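Local coordinates for erythrocyte membrane protein 1 (Plasmodium falciparum, PDB 6S8T) that probably binds the host receptor ICAM-1 through this DBLbeta domain, one part of a long adhesion protein of malaria-infected erythrocytes, at residues I291-L295 against Q390-F395; G46-K50 against L65-D70. One frame throughout, in Å; residues are numbered along the deposited sequence.

Interaction 1: I291-L295 against Q390-F395; sequences IPQRL and QMVHFF
P292 sets CD of its pyrrolidine ring over one face of the F394 phenyl ring, the two side chains crossing at about a right angle. CD makes a CH-pi contact, 3.8 Å from the centroid of the F394 ring and 18° off its normal, displaced toward the rim, and CG packs beside it against F394 CB and CG. M391 meets a different part of the proline, its SD 3.5 Å from P292 CB. M391 reaches this position by a chain folded at chi2 (-64°) and chi3 (-58°), which also turns its methyl to L295, with CE 4.0 Å from L295 CG. In the first turn of its helix, L295 divides its branches: CD1 lies 3.8 Å from CE2 of F394, while CD2 is directed to F395, a ring that also makes edge-to-face contacts with Y365 and Y369 of helix 335-372. M19 and M23 of helix 16-32 pack on F394 as well.

At the polar margin, Q390 runs extended alongside P292, its NE2 3.8 Å from P292 CA. A water accepts from Q293 N at 2.8 Å and can donate to Q390 OE1, one of several acceptors within its reach. R294 sends its NE to a salt bridge with D387, just ahead of helix 388-402.

P292 is the N-cap residue of helix 293-319, so the helix start itself is packed against helix 388-402. With no direct hydrogen bond between the segments, cohesion rests mainly on apolar, sulfur and aromatic surfaces, and the water accepts from the backbone N-H of Q293 in the first turn.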
ATOM      1  N   ILE A 291       9.212  -1.911  -3.492  1.00 29.54           N
ATOM      2  CA  ILE A 291       9.333  -1.785  -2.043  0.50 29.55           C
ATOM      3  C   ILE A 291       8.434  -2.845  -1.417  1.00 28.13           C
ATOM      4  O   ILE A 291       7.259  -2.957  -1.798  1.00 26.32           O
ATOM      5  CB  ILE A 291       8.959  -0.370  -1.571  0.50 30.37           C
ATOM      6  CG1 ILE A 291       9.942   0.657  -2.139  0.50 31.93           C
ATOM      7  CG2 ILE A 291       8.912  -0.303  -0.052  0.50 29.14           C
ATOM      8  CD1 ILE A 291       9.653   2.074  -1.715  0.50 32.71           C
ATOM      9  N   PRO A 292       8.938  -3.651  -0.479  1.00 28.83           N
ATOM     10  CA  PRO A 292       8.099  -4.698   0.124  1.00 26.93           C
ATOM     11  C   PRO A 292       6.782  -4.141   0.658  1.00 29.82           C
ATOM     12  O   PRO A 292       6.741  -3.083   1.289  1.00 31.94           O
ATOM     13  CB  PRO A 292       8.979  -5.246   1.247  1.00 28.49           C
ATOM     14  CG  PRO A 292      10.385  -5.011   0.760  1.00 30.46           C
ATOM     15  CD  PRO A 292      10.330  -3.706   0.004  1.00 31.30           C
ATOM     16  N   GLN A 293       5.700  -4.880   0.399  1.00 23.88           N
ATOM     17  CA  GLN A 293       4.357  -4.395   0.714  1.00 25.34           C
ATOM     18  C   GLN A 293       4.185  -4.106   2.203  1.00 25.71           C
ATOM     19  O   GLN A 293       3.487  -3.156   2.573  1.00 28.73           O
ATOM     20  CB  GLN A 293       3.315  -5.410   0.234  1.00 24.17           C
ATOM     21  CG  GLN A 293       1.856  -4.998   0.462  1.00 27.71           C
ATOM     22  CD  GLN A 293       0.873  -5.971  -0.167  1.00 31.10           C
ATOM     23  OE1 GLN A 293       0.681  -7.084   0.325  1.00 32.13           O
ATOM     24  NE2 GLN A 293       0.251  -5.558  -1.264  1.00 27.73           N
ATOM     25  N   ARG A 294       4.813  -4.901   3.074  1.00 26.07           N
ATOM     26  CA  ARG A 294       4.675  -4.667   4.509  1.00 24.51           C
ATOM     27  C   ARG A 294       5.240  -3.309   4.911  1.00 27.80           C
ATOM     28  O   ARG A 294       4.768  -2.701   5.878  1.00 29.50           O
ATOM     29  CB  ARG A 294       5.358  -5.786   5.302  1.00 25.20           C
ATOM     30  CG  ARG A 294       5.075  -5.755   6.802  1.00 29.05           C
ATOM     31  CD  ARG A 294       5.812  -6.862   7.550  1.00 29.51           C
ATOM     32  NE  ARG A 294       5.427  -8.198   7.102  1.00 29.29           N
ATOM     33  CZ  ARG A 294       4.395  -8.885   7.585  1.00 31.61           C
ATOM     34  NH1 ARG A 294       3.632  -8.361   8.537  1.00 32.85           N
ATOM     35  NH2 ARG A 294       4.125 -10.097   7.113  1.00 29.62           N
ATOM     36  N   LEU A 295       6.239  -2.810   4.184  1.00 27.12           N
ATOM     37  CA  LEU A 295       6.775  -1.488   4.490  1.00 25.92           C
ATOM     38  C   LEU A 295       5.922  -0.378   3.885  1.00 29.58           C
ATOM     39  O   LEU A 295       5.796   0.694   4.488  1.00 30.30           O
ATOM     40  CB  LEU A 295       8.221  -1.370   4.001  1.00 20.38           C
ATOM     41  CG  LEU A 295       9.228  -2.318   4.680  1.00 20.34           C
ATOM     42  CD1 LEU A 295      10.578  -2.272   3.979  1.00 21.73           C
ATOM     43  CD2 LEU A 295       9.383  -1.985   6.156  1.00 21.52           C
ATOM     44  N   GLN A 390      11.389 -11.778   0.783  1.00 36.18           N
ATOM     45  CA  GLN A 390      11.474 -10.429   0.230  1.00 32.21           C
ATOM     46  C   GLN A 390      11.883  -9.418   1.295  1.00 27.45           C
ATOM     47  O   GLN A 390      12.636  -8.479   1.009  1.00 31.32           O
ATOM     48  CB  GLN A 390      10.138 -10.035  -0.413  1.00 30.93           C
ATOM     49  CG  GLN A 390      10.157  -8.667  -1.100  1.00 33.25           C
ATOM     50  CD  GLN A 390       8.845  -8.319  -1.814  1.00 39.36           C
ATOM     51  OE1 GLN A 390       7.849  -9.033  -1.706  1.00 33.58           O
ATOM     52  NE2 GLN A 390       8.854  -7.216  -2.555  1.00 31.95           N
ATOM     53  N   MET A 391      11.412  -9.598   2.531  1.00 27.10           N
ATOM     54  CA  MET A 391      11.771  -8.668   3.598  1.00 32.97           C
ATOM     55  C   MET A 391      13.238  -8.811   3.994  1.00 30.13           C
ATOM     56  O   MET A 391      13.935  -7.805   4.177  1.00 30.78           O
ATOM     57  CB  MET A 391      10.868  -8.881   4.818  1.00 29.80           C
ATOM     58  CG  MET A 391       9.458  -8.326   4.672  1.00 34.89           C
ATOM     59  SD  MET A 391       9.406  -6.526   4.509  1.00 34.52           S
ATOM     60  CE  MET A 391      10.232  -5.995   6.007  1.00 36.35           C
ATOM     61  N   VAL A 392      13.723 -10.047   4.139  1.00 30.44           N
ATOM     62  CA  VAL A 392      15.110 -10.250   4.559  1.00 29.66           C
ATOM     63  C   VAL A 392      16.074  -9.767   3.483  1.00 31.97           C
ATOM     64  O   VAL A 392      17.096  -9.137   3.784  1.00 36.02           O
ATOM     65  CB  VAL A 392      15.357 -11.726   4.919  1.00 30.44           C
ATOM     66  CG1 VAL A 392      16.845 -11.984   5.105  1.00 34.42           C
ATOM     67  CG2 VAL A 392      14.594 -12.098   6.183  1.00 30.14           C
ATOM     68  N   HIS A 393      15.768 -10.047   2.213  1.00 29.04           N
ATOM     69  CA  HIS A 393      16.645  -9.598   1.136  1.00 29.69           C
ATOM     70  C   HIS A 393      16.705  -8.078   1.066  1.00 30.35           C
ATOM     71  O   HIS A 393      17.782  -7.505   0.870  1.00 32.37           O
ATOM     72  CB  HIS A 393      16.186 -10.174  -0.201  1.00 31.92           C
ATOM     73  CG  HIS A 393      17.104  -9.846  -1.338  1.00 37.84           C
ATOM     74  ND1 HIS A 393      16.745  -9.001  -2.365  1.00 40.05           N
ATOM     75  CD2 HIS A 393      18.375 -10.236  -1.598  1.00 40.99           C
ATOM     76  CE1 HIS A 393      17.751  -8.893  -3.216  1.00 40.77           C
ATOM     77  NE2 HIS A 393      18.753  -9.630  -2.772  1.00 41.02           N
ATOM     78  N   PHE A 394      15.561  -7.405   1.225  1.00 24.75           N
ATOM     79  CA  PHE A 394      15.553  -5.946   1.198  1.00 26.33           C
ATOM     80  C   PHE A 394      16.364  -5.374   2.356  1.00 28.25           C
ATOM     81  O   PHE A 394      17.187  -4.471   2.166  1.00 26.65           O
ATOM     82  CB  PHE A 394      14.111  -5.432   1.232  1.00 25.71           C
ATOM     83  CG  PHE A 394      13.985  -3.946   1.041  1.00 27.43           C
ATOM     84  CD1 PHE A 394      13.930  -3.397  -0.230  1.00 27.06           C
ATOM     85  CD2 PHE A 394      13.904  -3.099   2.134  1.00 29.13           C
ATOM     86  CE1 PHE A 394      13.805  -2.031  -0.410  1.00 28.23           C
ATOM     87  CE2 PHE A 394      13.781  -1.732   1.961  1.00 31.19           C
ATOM     88  CZ  PHE A 394      13.731  -1.197   0.687  1.00 30.54           C
ATOM     89  N   PHE A 395      16.154  -5.903   3.567  1.00 29.71           N
ATOM     90  CA  PHE A 395      16.903  -5.432   4.729  1.00 27.98           C
ATOM     91  C   PHE A 395      18.392  -5.766   4.625  1.00 31.03           C
ATOM     92  O   PHE A 395      19.226  -5.002   5.122  1.00 30.50           O
ATOM     93  CB  PHE A 395      16.314  -6.025   6.011  1.00 27.38           C
ATOM     94  CG  PHE A 395      15.155  -5.245   6.578  1.00 30.97           C
ATOM     95  CD1 PHE A 395      14.968  -3.908   6.256  1.00 32.81           C
ATOM     96  CD2 PHE A 395      14.256  -5.847   7.446  1.00 30.38           C
ATOM     97  CE1 PHE A 395      13.907  -3.188   6.787  1.00 31.02           C
ATOM     98  CE2 PHE A 395      13.193  -5.134   7.980  1.00 31.21           C
ATOM     99  CZ  PHE A 395      13.019  -3.802   7.649  1.00 31.65           C
TER
HETATM  100  O   HOH W   1       5.686  -6.936  -1.508  1.00 41.81           O

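Interaction 2: G46-K50 against L65-D70; sequences GIYKK and LQHSND
Y48 and H67 meet through ring and backbone: the carbonyl O of H67 lies over one face of the Y48 ring, offset toward the rim and 3.7 Å from CD1. H67 is the centre of an inverse gamma turn, which bends residues 66-68 around the tyrosine, and Y48 CB rests 3.7 Å from the O of Q66. CG of Y48 stands beside its own backbone N and opposite the carbonyl carbon (chi1 -51°), which carries the ring along the turn; its OH is hydrogen-bonded to the O of A43.

A single hydrogen bond crosses the contact, from K49 N to OD1 of N69, at 3.0 Å and 162° at the hydrogen. The donor lies nearly in line with the N69 side-chain C=O, the angle at the oxygen being 167°. The same amide brings ND2 to 3.5 Å from I47 O, too loose to be taken as a hydrogen bond.

The extended aliphatic chain of K49 packs alongside S68, with CE 3.2 Å from S68 O; its NZ ends 3.5 Å from L65 O, a polar approach without a hydrogen bond.

Within 65-70, S68 OG accepts from D70 N in an ST turn, and D144 of helix 137-163 binds both S68 OG and N69 N. D144 thus holds the backbone that presents the N69 amide. Neither segment has regular secondary structure, and the two loop pieces are joined by one side-chain-to-backbone bond and by carbonyl groups laid against tyrosine and lysine carbons; the nearby L65 carbonyl oxygen would probably favour the positive end of K49.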
ATOM      1  N   GLY A  46      -5.855  -8.891 -27.800  1.00 61.00           N
ATOM      2  CA  GLY A  46      -6.621  -9.871 -27.064  1.00 59.73           C
ATOM      3  C   GLY A  46      -8.048  -9.992 -27.584  1.00 63.74           C
ATOM      4  O   GLY A  46      -8.532  -9.170 -28.357  1.00 68.00           O
ATOM      5  N   ILE A  47      -8.717 -11.054 -27.141  1.00 65.30           N
ATOM      6  CA  ILE A  47     -10.108 -11.321 -27.489  1.00 71.84           C
ATOM      7  C   ILE A  47     -10.925 -11.321 -26.205  1.00 72.71           C
ATOM      8  O   ILE A  47     -10.571 -12.010 -25.239  1.00 72.78           O
ATOM      9  CB  ILE A  47     -10.264 -12.655 -28.242  1.00 76.17           C
ATOM     10  CG1 ILE A  47      -9.503 -12.607 -29.568  1.00 82.29           C
ATOM     11  CG2 ILE A  47     -11.736 -12.965 -28.470  1.00 77.88           C
ATOM     12  CD1 ILE A  47      -9.701 -13.834 -30.439  1.00 86.70           C
ATOM     13  N   TYR A  48     -12.010 -10.548 -26.194  1.00 70.01           N
ATOM     14  CA  TYR A  48     -12.812 -10.335 -24.994  1.00 66.40           C
ATOM     15  C   TYR A  48     -14.262 -10.676 -25.300  1.00 74.77           C
ATOM     16  O   TYR A  48     -14.846 -10.120 -26.237  1.00 78.58           O
ATOM     17  CB  TYR A  48     -12.683  -8.889 -24.503  1.00 62.38           C
ATOM     18  CG  TYR A  48     -11.247  -8.423 -24.368  1.00 60.60           C
ATOM     19  CD1 TYR A  48     -10.508  -8.708 -23.226  1.00 55.69           C
ATOM     20  CD2 TYR A  48     -10.629  -7.704 -25.386  1.00 61.34           C
ATOM     21  CE1 TYR A  48      -9.194  -8.288 -23.100  1.00 53.14           C
ATOM     22  CE2 TYR A  48      -9.315  -7.281 -25.270  1.00 56.16           C
ATOM     23  CZ  TYR A  48      -8.603  -7.576 -24.124  1.00 54.16           C
ATOM     24  OH  TYR A  48      -7.296  -7.157 -24.001  1.00 52.61           O
ATOM     25  N   LYS A  49     -14.836 -11.589 -24.513  1.00 76.17           N
ATOM     26  CA  LYS A  49     -16.220 -12.033 -24.683  1.00 76.98           C
ATOM     27  C   LYS A  49     -16.467 -12.585 -26.086  1.00 83.81           C
ATOM     28  O   LYS A  49     -17.580 -12.500 -26.612  1.00 83.10           O
ATOM     29  CB  LYS A  49     -17.207 -10.906 -24.365  1.00 75.71           C
ATOM     30  CG  LYS A  49     -17.093 -10.382 -22.947  1.00 74.72           C
ATOM     31  CD  LYS A  49     -17.993  -9.183 -22.712  1.00 80.39           C
ATOM     32  CE  LYS A  49     -17.796  -8.632 -21.306  1.00 82.75           C
ATOM     33  NZ  LYS A  49     -18.620  -7.421 -21.051  1.00 88.18           N
ATOM     34  N   LYS A  50     -15.420 -13.150 -26.693  1.00 86.83           N
ATOM     35  CA  LYS A  50     -15.483 -13.764 -28.018  1.00 93.02           C
ATOM     36  C   LYS A  50     -15.990 -12.770 -29.067  1.00101.87           C
ATOM     37  O   LYS A  50     -16.995 -12.991 -29.746  1.00108.59           O
ATOM     38  CB  LYS A  50     -16.340 -15.035 -27.988  1.00 95.71           C
ATOM     39  CG  LYS A  50     -15.818 -16.099 -27.033  1.00 93.09           C
ATOM     40  CD  LYS A  50     -16.700 -17.337 -27.038  1.00 96.41           C
ATOM     41  CE  LYS A  50     -16.155 -18.401 -26.098  1.00 94.79           C
ATOM     42  NZ  LYS A  50     -17.041 -19.596 -26.032  1.00 98.30           N
ATOM     43  N   LEU A  65     -15.917  -1.168 -20.663  1.00 85.92           N
ATOM     44  CA  LEU A  65     -16.297  -2.406 -19.997  1.00 89.73           C
ATOM     45  C   LEU A  65     -16.425  -3.574 -20.965  1.00 89.70           C
ATOM     46  O   LEU A  65     -16.432  -4.729 -20.526  1.00 90.26           O
ATOM     47  CB  LEU A  65     -17.619  -2.220 -19.244  1.00 99.23           C
ATOM     48  CG  LEU A  65     -17.599  -1.582 -17.851  1.00102.63           C
ATOM     49  CD1 LEU A  65     -17.083  -0.149 -17.877  1.00103.46           C
ATOM     50  CD2 LEU A  65     -18.991  -1.637 -17.232  1.00106.52           C
ATOM     51  N   GLN A  66     -16.533  -3.300 -22.268  1.00 89.45           N
ATOM     52  CA  GLN A  66     -16.595  -4.373 -23.253  1.00 88.63           C
ATOM     53  C   GLN A  66     -15.253  -5.070 -23.435  1.00 83.25           C
ATOM     54  O   GLN A  66     -15.226  -6.234 -23.847  1.00 82.08           O
ATOM     55  CB  GLN A  66     -17.082  -3.829 -24.595  1.00 92.29           C
ATOM     56  CG  GLN A  66     -18.502  -3.290 -24.575  1.00 98.32           C
ATOM     57  CD  GLN A  66     -18.918  -2.719 -25.915  1.00105.82           C
ATOM     58  OE1 GLN A  66     -20.101  -2.486 -26.165  1.00110.98           O
ATOM     59  NE2 GLN A  66     -17.942  -2.489 -26.787  1.00105.78           N
ATOM     60  N   HIS A  67     -14.147  -4.392 -23.136  1.00 79.63           N
ATOM     61  CA  HIS A  67     -12.809  -4.966 -23.276  1.00 78.91           C
ATOM     62  C   HIS A  67     -12.392  -5.723 -22.019  1.00 72.16           C
ATOM     63  O   HIS A  67     -11.288  -5.558 -21.503  1.00 70.87           O
ATOM     64  CB  HIS A  67     -11.807  -3.867 -23.613  1.00 82.19           C
ATOM     65  CG  HIS A  67     -12.171  -3.075 -24.830  1.00 90.43           C
ATOM     66  ND1 HIS A  67     -13.118  -2.073 -24.809  1.00 93.61           N
ATOM     67  CD2 HIS A  67     -11.726  -3.145 -26.106  1.00 93.82           C
ATOM     68  CE1 HIS A  67     -13.235  -1.556 -26.019  1.00 96.67           C
ATOM     69  NE2 HIS A  67     -12.402  -2.189 -26.824  1.00 96.35           N
ATOM     70  N   SER A  68     -13.288  -6.573 -21.525  1.00 70.41           N
ATOM     71  CA  SER A  68     -13.067  -7.325 -20.300  1.00 68.42           C
ATOM     72  C   SER A  68     -13.628  -8.729 -20.457  1.00 65.05           C
ATOM     73  O   SER A  68     -14.578  -8.953 -21.213  1.00 74.24           O
ATOM     74  CB  SER A  68     -13.718  -6.632 -19.095  1.00 66.58           C
ATOM     75  OG  SER A  68     -13.737  -7.482 -17.962  1.00 64.88           O
ATOM     76  N   ASN A  69     -13.031  -9.676 -19.731  1.00 63.55           N
ATOM     77  CA  ASN A  69     -13.493 -11.057 -19.702  1.00 65.22           C
ATOM     78  C   ASN A  69     -14.213 -11.399 -18.402  1.00 69.11           C
ATOM     79  O   ASN A  69     -14.244 -12.566 -17.997  1.00 65.64           O
ATOM     80  CB  ASN A  69     -12.327 -12.018 -19.937  1.00 64.36           C
ATOM     81  CG  ASN A  69     -12.034 -12.230 -21.411  1.00 66.13           C
ATOM     82  OD1 ASN A  69     -12.939 -12.213 -22.244  1.00 75.34           O
ATOM     83  ND2 ASN A  69     -10.763 -12.438 -21.741  1.00 68.48           N
ATOM     84  N   ASP A  70     -14.777 -10.395 -17.733  1.00 66.58           N
ATOM     85  CA  ASP A  70     -15.676 -10.643 -16.613  1.00 67.19           C
ATOM     86  C   ASP A  70     -16.873 -11.452 -17.096  1.00 72.30           C
ATOM     87  O   ASP A  70     -17.541 -11.079 -18.066  1.00 74.83           O
ATOM     88  CB  ASP A  70     -16.128  -9.312 -16.004  1.00 67.61           C
ATOM     89  CG  ASP A  70     -16.837  -9.474 -14.663  1.00 67.23           C
ATOM     90  OD1 ASP A  70     -17.536 -10.486 -14.449  1.00 66.62           O
ATOM     91  OD2 ASP A  70     -16.696  -8.570 -13.814  1.00 64.47           O
TER

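In the fold
Interaction 2 comes first along the chain, in the long loop region between helix 16-32 and strand 97-98, and it closes before interaction 1 opens. Their centres are 35 Å apart and their nearest atoms about 21 Å, so the two do not touch. Interaction 1 is buried, 13 Å from the centre of the chain, and joins residues 291-295 to 390-395, segments 95 residues apart at their closest ends; interaction 2 is partly buried, 28 Å out, and joins loop pieces only 15 residues apart. In this largely helical domain, one contact packs two helices in the interior, while the other joins two pieces of a peripheral loop beside helices 128-132 and 137-163.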